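Local coordinates for protein LamCAT (Aquimarina, PDB 6JH5) that probably hydrolyses laminarin, a beta-1,3-linked glucan, as a marine bacterial laminarinase of glycoside hydrolase family 16 that carries a bound calcium ion, at residues N14-D19 and A44-G49; Q37-E42 and Y65-M70; K82-I87 and I159-W164; H130-W135 and N144-I149. All blocks are in the same frame, centred on the assembly; numbering follows the deposited sequence.

Contact 1: N14-D19 and A44-G49; sequences NGISSD and ATVENG. With CA (calcium ion), chain B.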
# COMPACT_ATOMS: atom_id res chain seq x y z
N ASN A 14 12.85 16.06 -6.59
CA ASN A 14 14.00 15.73 -7.46
C ASN A 14 14.43 14.26 -7.30
O ASN A 14 15.08 13.73 -8.22
CB ASN A 14 15.15 16.70 -7.18
CG ASN A 14 14.76 18.15 -7.38
OD1 ASN A 14 14.68 18.92 -6.43
ND2 ASN A 14 14.45 18.50 -8.61
N GLY A 15 14.10 13.64 -6.18
CA GLY A 15 14.55 12.27 -5.92
C GLY A 15 13.71 11.63 -4.85
O GLY A 15 12.75 12.20 -4.44
N ILE A 16 14.09 10.42 -4.47
CA ILE A 16 13.37 9.66 -3.44
C ILE A 16 14.08 9.95 -2.13
O ILE A 16 15.26 9.83 -2.07
CB ILE A 16 13.40 8.17 -3.81
CG1 ILE A 16 12.69 7.96 -5.15
CG2 ILE A 16 12.78 7.36 -2.70
CD1 ILE A 16 12.72 6.57 -5.65
N SER A 17 13.32 10.31 -1.12
CA SER A 17 14.01 10.63 0.14
C SER A 17 14.63 9.38 0.75
O SER A 17 14.20 8.29 0.51
CB SER A 17 13.09 11.26 1.08
OG SER A 17 12.24 10.32 1.65
N SER A 18 15.51 9.61 1.70
CA SER A 18 16.23 8.53 2.41
C SER A 18 15.32 7.91 3.48
O SER A 18 15.71 6.98 4.12
CB SER A 18 17.47 9.07 3.00
OG SER A 18 17.16 9.87 4.09
N ASP A 19 14.07 8.37 3.54
CA ASP A 19 13.07 7.79 4.48
C ASP A 19 12.56 6.47 3.91
O ASP A 19 11.87 5.80 4.58
CB ASP A 19 11.95 8.78 4.81
CG ASP A 19 12.46 10.04 5.49
OD1 ASP A 19 13.45 9.94 6.16
OD2 ASP A 19 11.88 11.08 5.29
N ALA A 44 12.42 1.86 -9.40
CA ALA A 44 11.93 3.11 -8.80
C ALA A 44 12.78 4.28 -9.30
O ALA A 44 13.96 4.23 -9.17
CB ALA A 44 11.94 3.03 -7.30
N THR A 45 12.12 5.27 -9.86
CA THR A 45 12.76 6.48 -10.39
C THR A 45 11.88 7.68 -10.05
O THR A 45 10.81 7.50 -9.52
CB THR A 45 12.93 6.41 -11.91
OG1 THR A 45 11.65 6.29 -12.53
CG2 THR A 45 13.86 5.30 -12.33
N VAL A 46 12.43 8.87 -10.27
CA VAL A 46 11.64 10.11 -10.12
C VAL A 46 11.70 10.84 -11.45
O VAL A 46 12.78 11.02 -11.98
CB VAL A 46 12.13 11.01 -8.98
CG1 VAL A 46 11.53 12.39 -9.07
CG2 VAL A 46 11.82 10.40 -7.63
N GLU A 47 10.54 11.18 -11.97
CA GLU A 47 10.49 11.95 -13.22
C GLU A 47 9.49 13.06 -13.06
O GLU A 47 8.40 12.79 -12.63
CB GLU A 47 9.84 11.14 -14.31
CG GLU A 47 10.62 9.95 -14.76
CD GLU A 47 9.83 9.24 -15.86
OE1 GLU A 47 8.84 9.81 -16.33
OE2 GLU A 47 10.16 8.16 -16.17
N ASN A 48 9.90 14.26 -13.39
CA ASN A 48 8.95 15.38 -13.47
C ASN A 48 8.16 15.48 -12.15
O ASN A 48 6.95 15.55 -12.21
CB ASN A 48 8.14 15.22 -14.77
CG ASN A 48 8.99 15.25 -16.03
OD1 ASN A 48 9.12 14.27 -16.77
ND2 ASN A 48 9.60 16.39 -16.30
N GLY A 49 8.83 15.39 -11.00
CA GLY A 49 8.16 15.54 -9.70
C GLY A 49 7.25 14.39 -9.27
O GLY A 49 6.43 14.61 -8.41
CA CA B . 5.43 15.76 -6.48
O HOH W 1 14.10 14.04 -11.44
O HOH W 2 4.31 17.54 -4.79
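Val-46 and Ile-16 form the apolar part of this surface contact, in which no direct hydrogen bond joins the loop 14-19 to the strand 44-47. Their side chains slide past each other in opposite directions, Ile-16 CG1 lying 3.6 Å from Val-46 CG2, while Ile-16 CD1 reaches on to Ala-44 CB at 4.0 Å. The two methyls of Val-46 divide the loop backbone between them. CG1, trans to the valine nitrogen (chi1 166°), lies 3.9 Å from Asn-14 C, and CG2, on the nitrogen's own side, comes within 3.6 Å of Gly-15 C. Around this pair Ile-16 also meets Leu-51, Met-70 and Phe-22, so its side chain packs the loop against strands 21-22, 50-60 and 63-71.

Polar links are indirect. One water donates weakly to Asn-14 O and to Val-46 O, bridging the two backbones. Further along, Ser-17 OG accepts from Asp-19 N at 3.3 Å, an ST turn within the loop, beyond the contact itself, and Asp-10 holds the same hydroxyl.

Metal binding adds the third kind of interaction. Gly-49 O ligates the calcium ion at 2.5 Å, a water lies 2.7 Å from the same ion, and Glu-11 O, shortly before the loop, and Asp-226 OD1 of strand 221-232 also bind it. The ion therefore links the end of 44-49 to the chain just before 14-19.

Side-chain packing and a single weak water bridge would give little directional hold, which is consistent with calcium, through backbone and carboxylate oxygens, fixing how loop and strand end lie together.

Contact 2: Q37-E42 and Y65-M70; sequences QYYRRE and YTSTRM
Tyr-39 swings its ring to the nitrogen side of its backbone (chi1 -74°), and Arg-69 sends CG opposite its own nitrogen (chi1 178°) and stays extended to NE; these torsions lay the arginine stem across the ring. Arg-69 CB sits 3.4 Å from the centroid of the Tyr-39 ring and only 10° off its normal, a CH-pi contact over the face. Gln-37 CG covers the opposite face toward the rim, so the phenol is sandwiched between aliphatic groups. At the ring's edge one water joins the polar ends, 2.6 Å from Tyr-39 OH and accepting from Arg-69 NH1 at 3.0 Å.

The backbones pair in parallel, Tyr-38 with Thr-66 and Tyr-39 with Ser-67. Tyr-38 N donates to Tyr-65 O at 2.8 Å, and Arg-40 N to Ser-67 O at 2.9 Å, while the return bond from Ser-67 N is weak. Where the strand ends, a side chain takes over: Thr-68 OG1 gives its proton to Arg-40 O at 2.9 Å, approaching almost straight along the carbonyl. Arg-40 CD rests on Thr-66 CG2 at 3.7 Å.

This short, skewed parallel pair, in a fold whose other strand pairings are antiparallel, adds 37-39 to strand 63-71, itself paired with 50-60 and 197-205 in the family 16 beta-sandwich. Gln-37 bonds Glu-35 and Ile-205 N, and Trp-31 of helix 30-34 packs against Gln-37, Tyr-39 and Arg-69.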
# COMPACT_ATOMS: atom_id res chain seq x y z
N GLN A 37 6.56 -11.24 -9.15
CA GLN A 37 7.65 -10.27 -9.44
C GLN A 37 8.86 -10.38 -8.52
O GLN A 37 8.74 -10.85 -7.42
CB GLN A 37 7.12 -8.84 -9.42
CG GLN A 37 6.97 -8.27 -8.02
CD GLN A 37 5.87 -8.95 -7.25
OE1 GLN A 37 4.89 -9.36 -7.81
NE2 GLN A 37 6.05 -9.06 -5.96
N TYR A 38 9.98 -9.91 -9.04
CA TYR A 38 11.22 -9.79 -8.24
C TYR A 38 11.42 -8.29 -8.03
O TYR A 38 11.56 -7.58 -8.98
CB TYR A 38 12.37 -10.39 -9.05
CG TYR A 38 13.71 -10.42 -8.38
CD1 TYR A 38 14.44 -9.27 -8.22
CD2 TYR A 38 14.25 -11.61 -7.96
CE1 TYR A 38 15.69 -9.31 -7.63
CE2 TYR A 38 15.50 -11.66 -7.38
CZ TYR A 38 16.22 -10.50 -7.20
OH TYR A 38 17.44 -10.57 -6.63
N TYR A 39 11.37 -7.85 -6.79
CA TYR A 39 11.50 -6.41 -6.49
C TYR A 39 12.96 -5.95 -6.63
O TYR A 39 13.85 -6.66 -6.31
CB TYR A 39 10.94 -6.16 -5.10
CG TYR A 39 9.44 -6.20 -5.01
CD1 TYR A 39 8.66 -5.46 -5.87
CD2 TYR A 39 8.80 -6.90 -4.00
CE1 TYR A 39 7.29 -5.45 -5.77
CE2 TYR A 39 7.43 -6.90 -3.89
CZ TYR A 39 6.67 -6.16 -4.76
OH TYR A 39 5.32 -6.15 -4.62
N ARG A 40 13.11 -4.73 -7.12
CA ARG A 40 14.44 -4.11 -7.32
C ARG A 40 14.37 -2.61 -7.03
O ARG A 40 13.32 -2.04 -7.09
CB ARG A 40 14.81 -4.20 -8.80
CG ARG A 40 14.87 -5.61 -9.36
CD ARG A 40 15.48 -5.64 -10.74
NE ARG A 40 16.92 -5.57 -10.62
CZ ARG A 40 17.71 -5.07 -11.53
NH1 ARG A 40 17.20 -4.54 -12.62
NH2 ARG A 40 19.01 -5.06 -11.33
N ARG A 41 15.51 -2.03 -6.68
CA ARG A 41 15.65 -0.56 -6.51
C ARG A 41 15.55 0.15 -7.86
O ARG A 41 15.03 1.18 -7.93
CB ARG A 41 17.01 -0.26 -5.91
CG ARG A 41 17.32 1.22 -5.85
CD ARG A 41 16.33 1.94 -4.97
NE ARG A 41 16.57 3.36 -4.84
CZ ARG A 41 16.21 4.26 -5.71
NH1 ARG A 41 15.61 3.91 -6.83
NH2 ARG A 41 16.43 5.53 -5.46
N GLU A 42 16.05 -0.49 -8.92
CA GLU A 42 16.13 0.10 -10.28
C GLU A 42 14.76 0.40 -10.87
O GLU A 42 14.65 1.27 -11.68
CB GLU A 42 16.92 -0.81 -11.21
CG GLU A 42 18.39 -0.78 -10.90
CD GLU A 42 18.85 -1.83 -9.91
OE1 GLU A 42 18.03 -2.37 -9.19
OE2 GLU A 42 20.03 -2.08 -9.88
N TYR A 65 9.16 -11.00 -13.99
CA TYR A 65 8.71 -9.60 -13.87
C TYR A 65 9.52 -8.93 -12.75
O TYR A 65 9.92 -9.58 -11.82
CB TYR A 65 7.22 -9.50 -13.53
CG TYR A 65 6.32 -10.26 -14.46
CD1 TYR A 65 5.87 -9.69 -15.63
CD2 TYR A 65 5.94 -11.55 -14.17
CE1 TYR A 65 5.05 -10.40 -16.49
CE2 TYR A 65 5.12 -12.27 -15.02
CZ TYR A 65 4.68 -11.69 -16.19
OH TYR A 65 3.89 -12.40 -17.03
N THR A 66 9.73 -7.64 -12.91
CA THR A 66 10.39 -6.83 -11.87
C THR A 66 9.49 -5.65 -11.54
O THR A 66 8.73 -5.22 -12.37
CB THR A 66 11.78 -6.35 -12.29
OG1 THR A 66 11.65 -5.58 -13.47
CG2 THR A 66 12.74 -7.51 -12.47
N SER A 67 9.62 -5.18 -10.31
CA SER A 67 8.83 -4.03 -9.84
C SER A 67 9.50 -3.47 -8.59
O SER A 67 10.63 -3.78 -8.35
CB SER A 67 7.39 -4.38 -9.60
OG SER A 67 6.63 -3.23 -9.39
N THR A 68 8.80 -2.61 -7.87
CA THR A 68 9.40 -2.04 -6.64
C THR A 68 8.45 -2.21 -5.45
O THR A 68 7.28 -2.10 -5.64
CB THR A 68 9.70 -0.54 -6.82
OG1 THR A 68 10.90 -0.48 -7.57
CG2 THR A 68 9.93 0.23 -5.54
N ARG A 69 9.02 -2.51 -4.30
CA ARG A 69 8.29 -2.48 -3.01
C ARG A 69 9.16 -1.62 -2.09
O ARG A 69 10.26 -2.01 -1.83
CB ARG A 69 8.05 -3.87 -2.44
CG ARG A 69 7.35 -3.90 -1.10
CD ARG A 69 6.74 -5.25 -0.80
NE ARG A 69 6.59 -5.46 0.62
CZ ARG A 69 5.86 -6.42 1.15
NH1 ARG A 69 5.15 -7.21 0.36
NH2 ARG A 69 5.82 -6.59 2.45
N MET A 70 8.63 -0.49 -1.64
CA MET A 70 9.46 0.41 -0.82
C MET A 70 8.70 0.75 0.47
O MET A 70 7.50 0.71 0.44
CB MET A 70 9.83 1.66 -1.62
CG MET A 70 8.64 2.37 -2.18
SD MET A 70 9.04 3.52 -3.55
CE MET A 70 9.72 4.92 -2.66
O HOH W 3 4.36 -7.36 -2.50

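Contact 3: K82-I87 and I159-W164; sequences KVEARI and IYTIEW
Thr-161 and Glu-84 face each other in a non-hydrogen-bonded pair of antiparallel strands, and their side chains supply the bond that the backbone omits there. Thr-161 OG1 donates to Glu-84 OE1 at 2.8 Å, arriving from above the carboxylate plane, 39° out of it. Glu-84 sets CG between its nitrogen and carbonyl carbon (chi1 74°), which stands its extended chain beside the threonine. On one flank Ile-159 bends at chi2 (-74°) and places CD1 against the Arg-86 stem, an unusually short approach to Arg-86 CB (3.3 Å) that is best treated with caution. On the other flank Lys-82 CG packs on Thr-161 CG2 at 3.8 Å, and its ammonium group nears Glu-163 without forming a salt bridge.

The reverse face is mainly apolar. Val-83 CB meets Ile-162 CG1 at 3.8 Å. Ile-87 meets the ring of Tyr-160, its CB 4.0 Å from Tyr-160 CE2, the two side chains crossing at about a right angle. A water in the plane of the tyrosine ring stands 2.7 Å from Tyr-160 OH and lies near Ile-87 O.

Behind these side chains, reciprocal backbone bonds join Val-83 with Ile-162 and Ala-85 with Tyr-160, fixing the register. Strand 221-232 runs along the far edge of 82-87, and Phe-99 of strand 95-103 covers Val-83, Ala-85 and Ile-87, as expected between the layers of a concanavalin-like sandwich.

Arg-86 NH1 forms a salt bridge with OD2 of Asp-226, the residue whose OD1 binds calcium. The arginine is therefore a second-shell residue of the metal site, and its charge probably helps to orient and polarise that carboxylate.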
# COMPACT_ATOMS: atom_id res chain seq x y z
N LYS A 82 -3.65 11.37 9.57
CA LYS A 82 -4.27 11.37 8.23
C LYS A 82 -3.14 11.02 7.28
O LYS A 82 -2.17 11.71 7.28
CB LYS A 82 -4.86 12.74 7.91
CG LYS A 82 -5.41 12.86 6.50
CD LYS A 82 -6.22 14.12 6.33
CE LYS A 82 -6.36 14.52 4.88
NZ LYS A 82 -7.39 15.57 4.71
N VAL A 83 -3.27 9.89 6.59
CA VAL A 83 -2.20 9.37 5.72
C VAL A 83 -2.74 9.38 4.30
O VAL A 83 -3.74 8.79 4.09
CB VAL A 83 -1.79 7.96 6.17
CG1 VAL A 83 -0.63 7.43 5.36
CG2 VAL A 83 -1.44 7.93 7.65
N GLU A 84 -2.04 10.05 3.40
CA GLU A 84 -2.61 10.16 2.04
C GLU A 84 -1.57 10.22 0.94
O GLU A 84 -0.47 10.57 1.18
CB GLU A 84 -3.68 11.25 1.97
CG GLU A 84 -3.21 12.66 1.98
CD GLU A 84 -4.36 13.59 1.57
OE1 GLU A 84 -5.53 13.29 1.85
OE2 GLU A 84 -4.06 14.57 0.90
N ALA A 85 -1.98 9.81 -0.25
CA ALA A 85 -1.08 9.86 -1.41
C ALA A 85 -1.90 10.16 -2.66
O ALA A 85 -3.01 9.71 -2.72
CB ALA A 85 -0.34 8.56 -1.57
N ARG A 86 -1.32 10.90 -3.58
CA ARG A 86 -1.97 11.18 -4.88
C ARG A 86 -1.31 10.23 -5.89
O ARG A 86 -0.15 10.36 -6.08
CB ARG A 86 -1.74 12.63 -5.25
CG ARG A 86 -2.39 13.04 -6.56
CD ARG A 86 -2.54 14.54 -6.68
NE ARG A 86 -3.20 14.87 -7.92
CZ ARG A 86 -2.62 15.29 -9.02
NH1 ARG A 86 -1.33 15.48 -9.09
NH2 ARG A 86 -3.34 15.50 -10.10
N ILE A 87 -2.09 9.27 -6.38
CA ILE A 87 -1.56 8.16 -7.20
C ILE A 87 -2.36 7.98 -8.49
O ILE A 87 -3.54 8.09 -8.43
CB ILE A 87 -1.69 6.87 -6.38
CG1 ILE A 87 -1.01 7.01 -5.03
CG2 ILE A 87 -1.16 5.66 -7.13
CD1 ILE A 87 -1.16 5.77 -4.16
N ILE A 159 -6.81 10.86 -5.00
CA ILE A 159 -6.21 10.99 -3.64
C ILE A 159 -6.76 9.89 -2.74
O ILE A 159 -7.93 9.83 -2.58
CB ILE A 159 -6.52 12.38 -3.08
CG1 ILE A 159 -6.12 13.44 -4.10
CG2 ILE A 159 -5.89 12.57 -1.71
CD1 ILE A 159 -4.68 13.63 -4.19
N TYR A 160 -5.87 9.05 -2.24
CA TYR A 160 -6.24 7.90 -1.39
C TYR A 160 -5.85 8.25 0.04
O TYR A 160 -4.73 8.54 0.25
CB TYR A 160 -5.55 6.65 -1.91
CG TYR A 160 -5.98 6.33 -3.31
CD1 TYR A 160 -7.17 5.67 -3.55
CD2 TYR A 160 -5.24 6.72 -4.39
CE1 TYR A 160 -7.59 5.37 -4.82
CE2 TYR A 160 -5.64 6.42 -5.68
CZ TYR A 160 -6.82 5.76 -5.90
OH TYR A 160 -7.24 5.49 -7.15
N THR A 161 -6.82 8.22 0.94
CA THR A 161 -6.58 8.71 2.31
C THR A 161 -7.21 7.80 3.38
O THR A 161 -8.21 7.21 3.12
CB THR A 161 -7.31 10.06 2.45
OG1 THR A 161 -6.94 10.94 1.38
CG2 THR A 161 -7.13 10.79 3.76
N ILE A 162 -6.55 7.78 4.52
CA ILE A 162 -7.18 7.26 5.76
C ILE A 162 -7.10 8.35 6.81
O ILE A 162 -6.21 9.11 6.77
CB ILE A 162 -6.57 5.96 6.32
CG1 ILE A 162 -5.06 6.07 6.54
CG2 ILE A 162 -6.97 4.78 5.46
CD1 ILE A 162 -4.51 5.07 7.52
N GLU A 163 -8.10 8.38 7.67
CA GLU A 163 -8.08 9.19 8.91
C GLU A 163 -8.13 8.14 10.01
O GLU A 163 -8.98 7.33 9.98
CB GLU A 163 -9.20 10.21 8.96
CG GLU A 163 -9.01 11.34 7.97
CD GLU A 163 -10.12 12.35 8.05
OE1 GLU A 163 -10.92 12.23 8.93
OE2 GLU A 163 -10.18 13.19 7.20
N TRP A 164 -7.17 8.19 10.91
CA TRP A 164 -7.04 7.14 11.93
C TRP A 164 -6.86 7.80 13.30
O TRP A 164 -6.05 8.65 13.43
CB TRP A 164 -5.83 6.31 11.51
CG TRP A 164 -5.21 5.35 12.47
CD1 TRP A 164 -5.81 4.59 13.43
CD2 TRP A 164 -3.82 5.02 12.50
NE1 TRP A 164 -4.88 3.81 14.05
CE2 TRP A 164 -3.65 4.06 13.51
CE3 TRP A 164 -2.72 5.44 11.77
CZ2 TRP A 164 -2.41 3.54 13.81
CZ3 TRP A 164 -1.49 4.92 12.07
CH2 TRP A 164 -1.34 3.99 13.08
O HOH W 4 -5.70 6.43 -9.15

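Contact 4: H130-W135 and N144-I149; sequences HGTIHW and NYSGSI
Ile-133 and Trp-135, both buried, meet the more exposed residues Asn-144 and Tyr-145 across this antiparallel hairpin. Ile-133 CG1 lies alongside Tyr-145 CB at 4.1 Å, and Trp-135, whose first torsion (chi1 73°) folds the indole back toward the partner strand, brings CZ3 within 3.8 Å of Asn-144 CA.

Reciprocal backbone bonds couple Ile-133 with Tyr-145 and Gly-131 with Gly-147. In the glycine pair, Gly-131 N to Gly-147 O and Gly-147 N to Gly-131 O are both 2.9 Å, and neither residue adds a side chain to the face that carries Ile-133 and Tyr-145.

The other face is polar and wetter, and Ser-146 on it is exposed. Thr-132 OG1 and Ser-146 OG share a hydrogen bond of 2.7 Å in which either could be donor. One water lies 2.8 Å from Ser-146 OG and 2.7 Å from His-130 ND1, in the plane of the imidazole, bridging serine and histidine. His-134 and Asn-144 stand side by side with ring and amide planes 73° apart, and Tyr-142 OH bonds both.

This polar face adjoins strand 116-118, whose Glu-116 and Asp-118 belong to the EIDIME sequence, matching the family 16 signature; Glu-126 engages His-130 NE2, and Asp-118 weakly engages His-134 NE2. The row of histidines and hydroxyls is thus consistent with a polar lining beside the probable substrate cleft.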
# COMPACT_ATOMS: atom_id res chain seq x y z
N HIS A 130 -10.00 -0.68 -3.22
CA HIS A 130 -10.36 -1.30 -1.93
C HIS A 130 -9.55 -0.74 -0.78
O HIS A 130 -8.43 -0.34 -0.98
CB HIS A 130 -10.10 -2.80 -2.02
CG HIS A 130 -10.79 -3.48 -3.15
ND1 HIS A 130 -11.98 -4.12 -3.00
CD2 HIS A 130 -10.46 -3.62 -4.44
CE1 HIS A 130 -12.36 -4.60 -4.15
NE2 HIS A 130 -11.45 -4.31 -5.04
N GLY A 131 -10.18 -0.70 0.38
CA GLY A 131 -9.58 -0.27 1.65
C GLY A 131 -9.83 -1.35 2.67
O GLY A 131 -10.92 -1.79 2.75
N THR A 132 -8.77 -1.83 3.32
CA THR A 132 -8.94 -3.01 4.20
C THR A 132 -8.04 -2.96 5.44
O THR A 132 -7.02 -2.34 5.39
CB THR A 132 -8.48 -4.24 3.40
OG1 THR A 132 -9.12 -4.23 2.13
CG2 THR A 132 -8.76 -5.58 4.05
N ILE A 133 -8.49 -3.60 6.51
CA ILE A 133 -7.60 -3.87 7.66
C ILE A 133 -7.48 -5.39 7.82
O ILE A 133 -8.43 -6.09 7.60
CB ILE A 133 -8.02 -3.22 9.00
CG1 ILE A 133 -9.52 -3.32 9.27
CG2 ILE A 133 -7.46 -1.81 9.13
CD1 ILE A 133 -9.90 -2.91 10.67
N HIS A 134 -6.27 -5.83 8.15
CA HIS A 134 -5.97 -7.24 8.47
C HIS A 134 -5.32 -7.26 9.86
O HIS A 134 -4.54 -6.41 10.12
CB HIS A 134 -5.01 -7.90 7.50
CG HIS A 134 -5.35 -7.76 6.06
ND1 HIS A 134 -5.87 -8.79 5.34
CD2 HIS A 134 -5.20 -6.73 5.21
CE1 HIS A 134 -6.06 -8.38 4.11
NE2 HIS A 134 -5.65 -7.13 4.00
N TRP A 135 -5.68 -8.26 10.65
CA TRP A 135 -5.12 -8.38 12.01
C TRP A 135 -5.36 -9.79 12.55
O TRP A 135 -5.89 -10.61 11.85
CB TRP A 135 -5.68 -7.29 12.93
CG TRP A 135 -7.10 -7.44 13.38
CD1 TRP A 135 -7.53 -7.80 14.62
CD2 TRP A 135 -8.29 -7.15 12.63
NE1 TRP A 135 -8.89 -7.79 14.69
CE2 TRP A 135 -9.38 -7.40 13.48
CE3 TRP A 135 -8.53 -6.73 11.33
CZ2 TRP A 135 -10.69 -7.23 13.07
CZ3 TRP A 135 -9.83 -6.60 10.91
CH2 TRP A 135 -10.90 -6.84 11.76
N ASN A 144 -10.15 -9.95 8.74
CA ASN A 144 -10.03 -8.80 7.81
C ASN A 144 -11.39 -8.12 7.65
O ASN A 144 -12.40 -8.72 7.90
CB ASN A 144 -9.26 -9.13 6.54
CG ASN A 144 -10.03 -10.09 5.68
OD1 ASN A 144 -11.18 -9.88 5.39
ND2 ASN A 144 -9.36 -11.13 5.23
N TYR A 145 -11.33 -6.84 7.30
CA TYR A 145 -12.57 -6.06 7.13
C TYR A 145 -12.30 -5.08 5.99
O TYR A 145 -11.46 -4.25 6.15
CB TYR A 145 -12.93 -5.40 8.46
CG TYR A 145 -14.27 -4.72 8.48
CD1 TYR A 145 -15.42 -5.42 8.21
CD2 TYR A 145 -14.37 -3.39 8.81
CE1 TYR A 145 -16.65 -4.79 8.26
CE2 TYR A 145 -15.59 -2.75 8.87
CZ TYR A 145 -16.74 -3.46 8.59
OH TYR A 145 -17.95 -2.84 8.66
N SER A 146 -13.10 -5.19 4.95
CA SER A 146 -12.77 -4.47 3.70
C SER A 146 -13.97 -3.73 3.13
O SER A 146 -15.06 -4.15 3.33
CB SER A 146 -12.31 -5.47 2.69
OG SER A 146 -11.70 -4.81 1.64
N GLY A 147 -13.66 -2.70 2.37
CA GLY A 147 -14.64 -1.86 1.67
C GLY A 147 -14.12 -1.42 0.32
O GLY A 147 -12.97 -1.50 0.08
N SER A 148 -15.02 -0.96 -0.52
CA SER A 148 -14.61 -0.55 -1.88
C SER A 148 -15.41 0.65 -2.35
O SER A 148 -16.41 0.96 -1.78
CB SER A 148 -14.76 -1.69 -2.83
OG SER A 148 -16.12 -2.02 -2.98
N ILE A 149 -14.88 1.31 -3.36
CA ILE A 149 -15.55 2.49 -3.96
C ILE A 149 -15.30 2.46 -5.47
O ILE A 149 -14.25 2.17 -5.88
CB ILE A 149 -15.04 3.79 -3.32
CG1 ILE A 149 -15.81 4.99 -3.84
CG2 ILE A 149 -13.54 3.95 -3.54
CD1 ILE A 149 -15.45 6.28 -3.18
O HOH W 5 -13.32 -4.77 -0.70

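From the N terminus, the loop 14-19 is first to await a partner, and contact 1 closes it at 44-49. Before that closure the chain lays down 37-42, which contact 2 joins to 65-70, so contacts 1 and 2 cross; they touch where Ala-44 meets Thr-68. Both are complete before strand 81-88 opens contact 3, which closes at 159-164 after a 71-residue excursion. Nested within it, contact 4 forms a local hairpin of strands 128-136 and 142-150. Centres of contacts 1 and 4 lie about 29 Å apart, on opposite sides of the chain's centre. Within the beta-sandwich, contact 2 ties strand 37-39 to 63-71, and contact 3 ties 81-88 to 158-164.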